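Local coordinates for lovastatin nonaketide synthase, polyketide synthase component (Aspergillus terreus, PDB 7CPX), which builds the nonaketide dihydromonacolin L from nine malonyl-CoA units, with NADPH and S-adenosyl-L-methionine, in the biosynthesis of lovastatin, at residues Y69-Q74 and G241-E246; S232-A237 and L356-A361; A361-G366 and P390-F395. The protein carries 2 engineered substitutions. All coordinates share one frame; numbering follows the deposited sequence.

Contact 1 of 3, residues Y69-Q74 and G241-E246; sequences YAYVLQ and GYARGE
E246 reaches across from segment 241-246 to V72 and L73. E246 CB lies 3.6 Å from L73 CG, where the two side chains cross at a slant. CG stands on the side away from the carbonyl carbon (chi1 -71°), and beyond it the chain runs extended. This sets E246 next to V72, both pointing the same way. E246 CD comes to 3.6 Å from V72 CG1. At the tip OE1 accepts the backbone N-H of L73, with 3.2 Å between L73 N and E246 OE1. The donor comes in on the anti side of the carboxylate, 25° out of its plane. The other oxygen, OE2, forms a salt bridge with R48 and takes a hydrogen bond from I211 N. The carboxylate thus has partners at both oxygens, which should favour its charged form.

The backbones join beside it. Y71 N donates to R244 O at 2.9 Å, and E246 N donates to Y71 O at 2.7 Å. Y71 also sits at the centre of an inverse gamma turn. Its ring presents an edge to A243, with Y71 CE1 3.6 Å from A243 CB. The R244 side chain leads off to F217, a cation-pi partner.

The two backbone bonds define a single parallel beta bridge between Y71 and G245. It lies in the ketosynthase domain, of thiolase fold, just ahead of core strand 247-255. The A243 side chain is about 6 Å from that of H367, predicted to be catalytic.

Contact 2 of 3, residues S232-A237 and L356-A361; sequences SRMWDA and LFVGSA
M234 and V358 meet with their side chains at about a right angle, and W235 crosses V358 in the same way. The three form a small apolar cluster. M234 has CG anti to its own backbone nitrogen (chi1 170°) and stays extended to its end. It therefore runs straight out from its loop toward the strand. Its methyl, M234 CE, touches V358 CG1 at 3.5 Å. The same methyl sits 3.7 Å above the plane of the W235 ring, over its centre. M234 CE fills the corner where the indole face meets the valine. W235 reaches V358 with the far end of its six-membered ring, W235 CH2 lying 3.6 Å from V358 CG1. V358 CG1 is met obliquely by the indole.

One atom back from the methyl, M234 SD packs on S360, 3.3 Å from S360 CB. No hydrogen bond joins the two segments. The hydroxyl of S360 bonds K362 NZ and H320 O, while the sulfur lies against the CB and backbone N of this serine.

A type II beta turn from R233 to D236 has M234 and W235 at its two central positions, and both side chains start toward the strand. Its closing bond, from D236 N to R233 O, is weak at 3.4 Å. Helix 327-339 also packs on W235 and V358.

The contact packs a loop of the thiolase fold on the end of strand 356-358, which lies between strands 316-318 and 409-410. S360 follows that strand, with its side chain about 6 Å from that of H320, a predicted ketosynthase catalytic residue.

Contact 3 of 3, residues A361-G366 and P390-F395; sequences AKTVVG and PPNLLF
T363 and V364 belong to the ketosynthase K-x-x-x-G-H motif, which here runs from K362 to the predicted catalytic H367, and they pack on N392, L393 and L394. The motif loop joins strand 356-358 to helix 369-386 in the thiolase fold. Segment 390-395 comes after that helix and the short strand 388-389. The contact thus joins the loop before helix 369-386 to the loop after strand 388-389.

The motif loop starts with a helix-like turn. A361 O accepts two backbone bonds, from V364 N at 2.8 Å and from V365 N at 2.9 Å. The T363 side chain starts from this turn toward the other segment.

The T363 and N392 side chains meet at an oblique angle. The threonine OG1 sits between its backbone N and carbonyl carbon (chi1 61°), and this rotation lays T363 OG1 beside N392, 3.5 Å from N392 OD1. That pair is a contact and not a hydrogen bond, for T363 OG1 is bonded to S360 O. The methyl CG2 of T363 also faces the amide, 3.8 Å from N392 OD1. N392 OD1 takes a weak hydrogen bond from S360 N, and N392 ND2 is bonded to P412 O. P391 O accepts a hydrogen bond from K379 NZ of helix 369-386.

V364 adds an apolar touch, V364 CG2 lying 4.2 Å from L393 CB. Its side chain also touches L33 of helix 27-35. The backbone carbonyl of T363 faces the leucines. T363 O lies 3.7 Å from L393 CB, and CD2 of L394 also packs against this oxygen.

Overall arrangement
From the N terminus, segment 69-74 comes first, following strand 42-43, its partner in a two-stranded sheet. Contact 1 closes a long loop when the chain reaches 241-246. Segment 232-237 lies inside that loop, so contact 2 opens before contact 1 closes, and the two cross. Contact 2 closes at 356-361. Contact 3 then starts from the shared A361 and closes a shorter loop round helix 369-386, in series with both. In space, contacts 2 and 3 have centres about 7 Å apart. S232 OG and A243 N, probably hydrogen-bonded, link contacts 1 and 2. Y71 packs on V364 to G366, joining contacts 1 and 3 around the ketosynthase centre.

Contact 1 of 3, residues Y69-Q74 and G241-E246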
# COMPACT_ATOMS: atom_id res chain seq x y z
N TYR A 69 -27.37 -8.45 7.90
CA TYR A 69 -28.11 -9.69 7.81
C TYR A 69 -28.69 -9.84 6.41
O TYR A 69 -28.80 -8.87 5.65
CB TYR A 69 -29.25 -9.75 8.83
CG TYR A 69 -28.84 -9.43 10.25
CD1 TYR A 69 -28.29 -10.40 11.07
CD2 TYR A 69 -29.00 -8.15 10.76
CE1 TYR A 69 -27.91 -10.11 12.36
CE2 TYR A 69 -28.63 -7.85 12.06
CZ TYR A 69 -28.08 -8.84 12.85
OH TYR A 69 -27.71 -8.54 14.14
N ALA A 70 -29.05 -11.07 6.07
CA ALA A 70 -29.68 -11.36 4.79
C ALA A 70 -30.22 -12.78 4.83
O ALA A 70 -29.75 -13.62 5.61
CB ALA A 70 -28.70 -11.19 3.63
N TYR A 71 -31.21 -13.03 3.98
CA TYR A 71 -31.76 -14.37 3.81
C TYR A 71 -30.88 -15.11 2.81
O TYR A 71 -31.17 -15.22 1.62
CB TYR A 71 -33.22 -14.29 3.36
CG TYR A 71 -34.14 -13.64 4.37
CD1 TYR A 71 -34.07 -12.29 4.64
CD2 TYR A 71 -35.10 -14.39 5.04
CE1 TYR A 71 -34.91 -11.69 5.55
CE2 TYR A 71 -35.95 -13.80 5.95
CZ TYR A 71 -35.85 -12.45 6.21
OH TYR A 71 -36.70 -11.87 7.12
N VAL A 72 -29.76 -15.60 3.32
CA VAL A 72 -28.69 -16.17 2.50
C VAL A 72 -28.94 -17.65 2.28
O VAL A 72 -29.49 -18.35 3.14
CB VAL A 72 -27.32 -15.92 3.16
CG1 VAL A 72 -26.20 -16.45 2.30
CG2 VAL A 72 -27.12 -14.43 3.44
N LEU A 73 -28.53 -18.14 1.12
CA LEU A 73 -28.59 -19.57 0.84
C LEU A 73 -27.59 -20.32 1.71
O LEU A 73 -26.47 -19.85 1.94
CB LEU A 73 -28.29 -19.84 -0.64
CG LEU A 73 -29.24 -19.18 -1.64
CD1 LEU A 73 -28.80 -19.48 -3.06
CD2 LEU A 73 -30.66 -19.64 -1.43
N GLN A 74 -28.00 -21.49 2.18
CA GLN A 74 -27.15 -22.34 3.00
C GLN A 74 -26.33 -23.33 2.18
O GLN A 74 -25.93 -24.37 2.69
CB GLN A 74 -28.00 -23.09 4.03
CG GLN A 74 -28.59 -22.20 5.12
CD GLN A 74 -29.65 -21.26 4.59
OE1 GLN A 74 -30.20 -21.46 3.50
NE2 GLN A 74 -29.95 -20.21 5.35
N GLY A 241 -36.71 -0.60 5.84
CA GLY A 241 -36.02 -1.00 4.65
C GLY A 241 -36.38 -2.42 4.28
O GLY A 241 -37.38 -2.97 4.75
N TYR A 242 -35.56 -3.03 3.43
CA TYR A 242 -35.76 -4.41 3.01
C TYR A 242 -34.48 -5.19 3.22
O TYR A 242 -33.38 -4.69 2.99
CB TYR A 242 -36.19 -4.49 1.54
CG TYR A 242 -35.15 -4.05 0.53
CD1 TYR A 242 -34.13 -4.91 0.14
CD2 TYR A 242 -35.20 -2.79 -0.04
CE1 TYR A 242 -33.19 -4.51 -0.78
CE2 TYR A 242 -34.26 -2.39 -0.96
CZ TYR A 242 -33.25 -3.26 -1.33
OH TYR A 242 -32.31 -2.86 -2.26
N ALA A 243 -34.63 -6.43 3.67
CA ALA A 243 -33.50 -7.32 3.90
C ALA A 243 -33.18 -8.06 2.61
O ALA A 243 -34.04 -8.75 2.05
CB ALA A 243 -33.81 -8.30 5.03
N ARG A 244 -31.94 -7.93 2.15
CA ARG A 244 -31.52 -8.63 0.95
C ARG A 244 -31.61 -10.13 1.16
O ARG A 244 -31.35 -10.64 2.26
CB ARG A 244 -30.10 -8.24 0.57
CG ARG A 244 -29.97 -6.84 -0.02
CD ARG A 244 -28.53 -6.52 -0.37
NE ARG A 244 -27.88 -7.63 -1.05
CZ ARG A 244 -28.13 -8.00 -2.30
NH1 ARG A 244 -29.02 -7.35 -3.04
NH2 ARG A 244 -27.49 -9.04 -2.81
N GLY A 245 -32.00 -10.84 0.12
CA GLY A 245 -32.09 -12.29 0.18
C GLY A 245 -31.47 -12.93 -1.05
O GLY A 245 -31.57 -12.40 -2.15
N GLU A 246 -30.82 -14.06 -0.83
CA GLU A 246 -30.23 -14.83 -1.92
C GLU A 246 -31.26 -15.84 -2.42
O GLU A 246 -31.70 -16.71 -1.66
CB GLU A 246 -28.97 -15.56 -1.46
CG GLU A 246 -27.79 -14.67 -1.21
CD GLU A 246 -26.50 -15.46 -1.16
OE1 GLU A 246 -26.56 -16.67 -0.87
OE2 GLU A 246 -25.42 -14.88 -1.43

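Contact 2 of 3, residues S232-A237 and L356-A361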
# COMPACT_ATOMS: atom_id res chain seq x y z
N SER A 232 -37.26 -7.75 6.17
CA SER A 232 -38.21 -6.96 5.39
C SER A 232 -39.56 -7.02 6.10
O SER A 232 -40.43 -7.84 5.77
CB SER A 232 -38.31 -7.48 3.96
OG SER A 232 -37.05 -7.45 3.32
N ARG A 233 -39.75 -6.14 7.08
CA ARG A 233 -40.99 -6.10 7.85
C ARG A 233 -42.07 -5.45 7.00
O ARG A 233 -42.28 -4.24 7.02
CB ARG A 233 -40.78 -5.34 9.16
CG ARG A 233 -39.77 -6.00 10.09
CD ARG A 233 -39.75 -5.30 11.44
NE ARG A 233 -39.75 -6.26 12.54
CZ ARG A 233 -38.66 -6.84 13.03
NH1 ARG A 233 -37.46 -6.58 12.55
NH2 ARG A 233 -38.78 -7.71 14.03
N MET A 234 -42.76 -6.28 6.22
CA MET A 234 -43.79 -5.79 5.32
C MET A 234 -44.90 -5.10 6.10
O MET A 234 -45.49 -5.68 7.02
CB MET A 234 -44.36 -6.96 4.51
CG MET A 234 -45.60 -6.62 3.70
SD MET A 234 -46.25 -8.06 2.83
CE MET A 234 -47.83 -7.42 2.29
N TRP A 235 -45.19 -3.85 5.73
CA TRP A 235 -46.31 -3.08 6.24
C TRP A 235 -46.32 -2.97 7.76
O TRP A 235 -47.35 -2.61 8.34
CB TRP A 235 -47.65 -3.66 5.76
CG TRP A 235 -47.83 -3.66 4.27
CD1 TRP A 235 -46.88 -3.44 3.32
CD2 TRP A 235 -49.06 -3.88 3.56
NE1 TRP A 235 -47.43 -3.51 2.07
CE2 TRP A 235 -48.77 -3.78 2.19
CE3 TRP A 235 -50.37 -4.15 3.96
CZ2 TRP A 235 -49.74 -3.95 1.21
CZ3 TRP A 235 -51.33 -4.32 2.98
CH2 TRP A 235 -51.01 -4.22 1.63
N ASP A 236 -45.21 -3.26 8.42
CA ASP A 236 -45.15 -3.23 9.87
C ASP A 236 -44.63 -1.88 10.36
O ASP A 236 -43.93 -1.16 9.64
CB ASP A 236 -44.25 -4.35 10.39
CG ASP A 236 -44.34 -4.52 11.89
OD1 ASP A 236 -45.35 -5.06 12.38
OD2 ASP A 236 -43.39 -4.10 12.59
N ALA A 237 -44.97 -1.56 11.60
CA ALA A 237 -44.48 -0.32 12.20
C ALA A 237 -42.96 -0.30 12.28
O ALA A 237 -42.37 0.79 12.33
CB ALA A 237 -45.08 -0.15 13.60
N LEU A 356 -59.06 -9.20 1.49
CA LEU A 356 -58.12 -9.59 0.45
C LEU A 356 -56.75 -9.78 1.10
O LEU A 356 -56.07 -8.80 1.42
CB LEU A 356 -58.07 -8.54 -0.66
CG LEU A 356 -57.16 -8.82 -1.85
CD1 LEU A 356 -57.60 -8.03 -3.06
CD2 LEU A 356 -55.71 -8.50 -1.52
N PHE A 357 -56.36 -11.03 1.30
CA PHE A 357 -55.10 -11.32 1.97
C PHE A 357 -53.92 -10.82 1.15
O PHE A 357 -53.85 -11.04 -0.06
CB PHE A 357 -54.97 -12.82 2.22
CG PHE A 357 -55.91 -13.35 3.26
CD1 PHE A 357 -57.19 -13.76 2.93
CD2 PHE A 357 -55.51 -13.44 4.58
CE1 PHE A 357 -58.05 -14.24 3.89
CE2 PHE A 357 -56.37 -13.92 5.55
CZ PHE A 357 -57.64 -14.32 5.20
N VAL A 358 -52.99 -10.15 1.82
CA VAL A 358 -51.79 -9.62 1.19
C VAL A 358 -50.59 -10.14 1.97
O VAL A 358 -50.49 -9.93 3.18
CB VAL A 358 -51.78 -8.08 1.16
CG1 VAL A 358 -50.69 -7.57 0.25
CG2 VAL A 358 -53.14 -7.55 0.72
N GLY A 359 -49.68 -10.83 1.27
CA GLY A 359 -48.51 -11.37 1.92
C GLY A 359 -47.32 -11.49 1.00
O GLY A 359 -47.41 -12.12 -0.06
N SER A 360 -46.20 -10.90 1.39
CA SER A 360 -44.99 -10.88 0.57
C SER A 360 -44.06 -12.00 1.01
O SER A 360 -43.78 -12.15 2.20
CB SER A 360 -44.28 -9.54 0.67
OG SER A 360 -43.11 -9.52 -0.14
N ALA A 361 -43.59 -12.79 0.04
CA ALA A 361 -42.63 -13.85 0.34
C ALA A 361 -41.35 -13.29 0.93
O ALA A 361 -40.63 -14.01 1.63
CB ALA A 361 -42.31 -14.64 -0.93

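Contact 3 of 3, residues A361-G366 and P390-F395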
# COMPACT_ATOMS: atom_id res chain seq x y z
N ALA A 361 -43.59 -12.79 0.04
CA ALA A 361 -42.63 -13.85 0.34
C ALA A 361 -41.35 -13.29 0.93
O ALA A 361 -40.63 -14.01 1.63
CB ALA A 361 -42.31 -14.64 -0.93
N LYS A 362 -41.05 -12.01 0.67
CA LYS A 362 -39.82 -11.41 1.13
C LYS A 362 -39.76 -11.28 2.65
O LYS A 362 -38.69 -11.01 3.19
CB LYS A 362 -39.65 -10.04 0.48
CG LYS A 362 -39.74 -10.10 -1.04
CD LYS A 362 -39.89 -8.73 -1.66
CE LYS A 362 -40.68 -8.80 -2.96
NZ LYS A 362 -42.11 -9.18 -2.74
N THR A 363 -40.89 -11.46 3.34
CA THR A 363 -40.86 -11.53 4.79
C THR A 363 -40.26 -12.84 5.27
O THR A 363 -39.75 -12.92 6.40
CB THR A 363 -42.26 -11.36 5.37
OG1 THR A 363 -43.10 -12.42 4.88
CG2 THR A 363 -42.86 -10.02 4.96
N VAL A 364 -40.31 -13.87 4.44
CA VAL A 364 -39.84 -15.21 4.81
C VAL A 364 -38.49 -15.52 4.19
O VAL A 364 -37.58 -15.98 4.87
CB VAL A 364 -40.90 -16.26 4.40
CG1 VAL A 364 -40.44 -17.65 4.81
CG2 VAL A 364 -42.24 -15.94 5.03
N VAL A 365 -38.35 -15.28 2.88
CA VAL A 365 -37.11 -15.56 2.17
C VAL A 365 -36.32 -14.29 1.89
O VAL A 365 -35.27 -14.34 1.24
CB VAL A 365 -37.37 -16.33 0.87
CG1 VAL A 365 -38.11 -17.62 1.16
CG2 VAL A 365 -38.15 -15.47 -0.11
N GLY A 366 -36.81 -13.14 2.34
CA GLY A 366 -36.10 -11.89 2.15
C GLY A 366 -36.38 -11.26 0.80
O GLY A 366 -36.90 -11.88 -0.13
N PRO A 390 -50.15 -18.57 2.51
CA PRO A 390 -49.00 -18.62 3.41
C PRO A 390 -48.93 -17.36 4.26
O PRO A 390 -49.35 -16.27 3.82
CB PRO A 390 -47.80 -18.72 2.46
CG PRO A 390 -48.29 -18.17 1.17
CD PRO A 390 -49.73 -18.54 1.10
N PRO A 391 -48.41 -17.46 5.47
CA PRO A 391 -48.33 -16.30 6.36
C PRO A 391 -47.11 -15.44 6.05
O PRO A 391 -46.33 -15.73 5.14
CB PRO A 391 -48.23 -16.93 7.75
CG PRO A 391 -47.52 -18.21 7.50
CD PRO A 391 -47.96 -18.69 6.15
N ASN A 392 -46.95 -14.38 6.83
CA ASN A 392 -45.80 -13.50 6.76
C ASN A 392 -45.08 -13.55 8.10
O ASN A 392 -45.69 -13.30 9.14
CB ASN A 392 -46.21 -12.07 6.42
CG ASN A 392 -46.89 -11.96 5.07
OD1 ASN A 392 -46.32 -11.44 4.12
ND2 ASN A 392 -48.10 -12.49 4.99
N LEU A 393 -43.79 -13.87 8.06
CA LEU A 393 -43.06 -14.12 9.30
C LEU A 393 -42.94 -12.85 10.14
O LEU A 393 -43.08 -12.91 11.37
CB LEU A 393 -41.68 -14.68 8.98
CG LEU A 393 -40.79 -15.04 10.17
CD1 LEU A 393 -41.47 -16.06 11.07
CD2 LEU A 393 -39.44 -15.56 9.70
N LEU A 394 -42.69 -11.71 9.52
CA LEU A 394 -42.46 -10.45 10.23
C LEU A 394 -43.66 -9.52 10.00
O LEU A 394 -43.67 -8.72 9.06
CB LEU A 394 -41.16 -9.78 9.78
CG LEU A 394 -39.84 -10.47 10.12
CD1 LEU A 394 -39.85 -11.01 11.55
CD2 LEU A 394 -39.53 -11.58 9.13
N PHE A 395 -44.66 -9.65 10.86
CA PHE A 395 -45.77 -8.69 10.90
C PHE A 395 -46.36 -8.74 12.31
O PHE A 395 -47.11 -9.66 12.64
CB PHE A 395 -46.82 -9.01 9.84
CG PHE A 395 -48.00 -8.09 9.87
CD1 PHE A 395 -47.90 -6.80 9.39
CD2 PHE A 395 -49.21 -8.51 10.39
CE1 PHE A 395 -48.99 -5.94 9.42
CE2 PHE A 395 -50.30 -7.66 10.42
CZ PHE A 395 -50.19 -6.38 9.93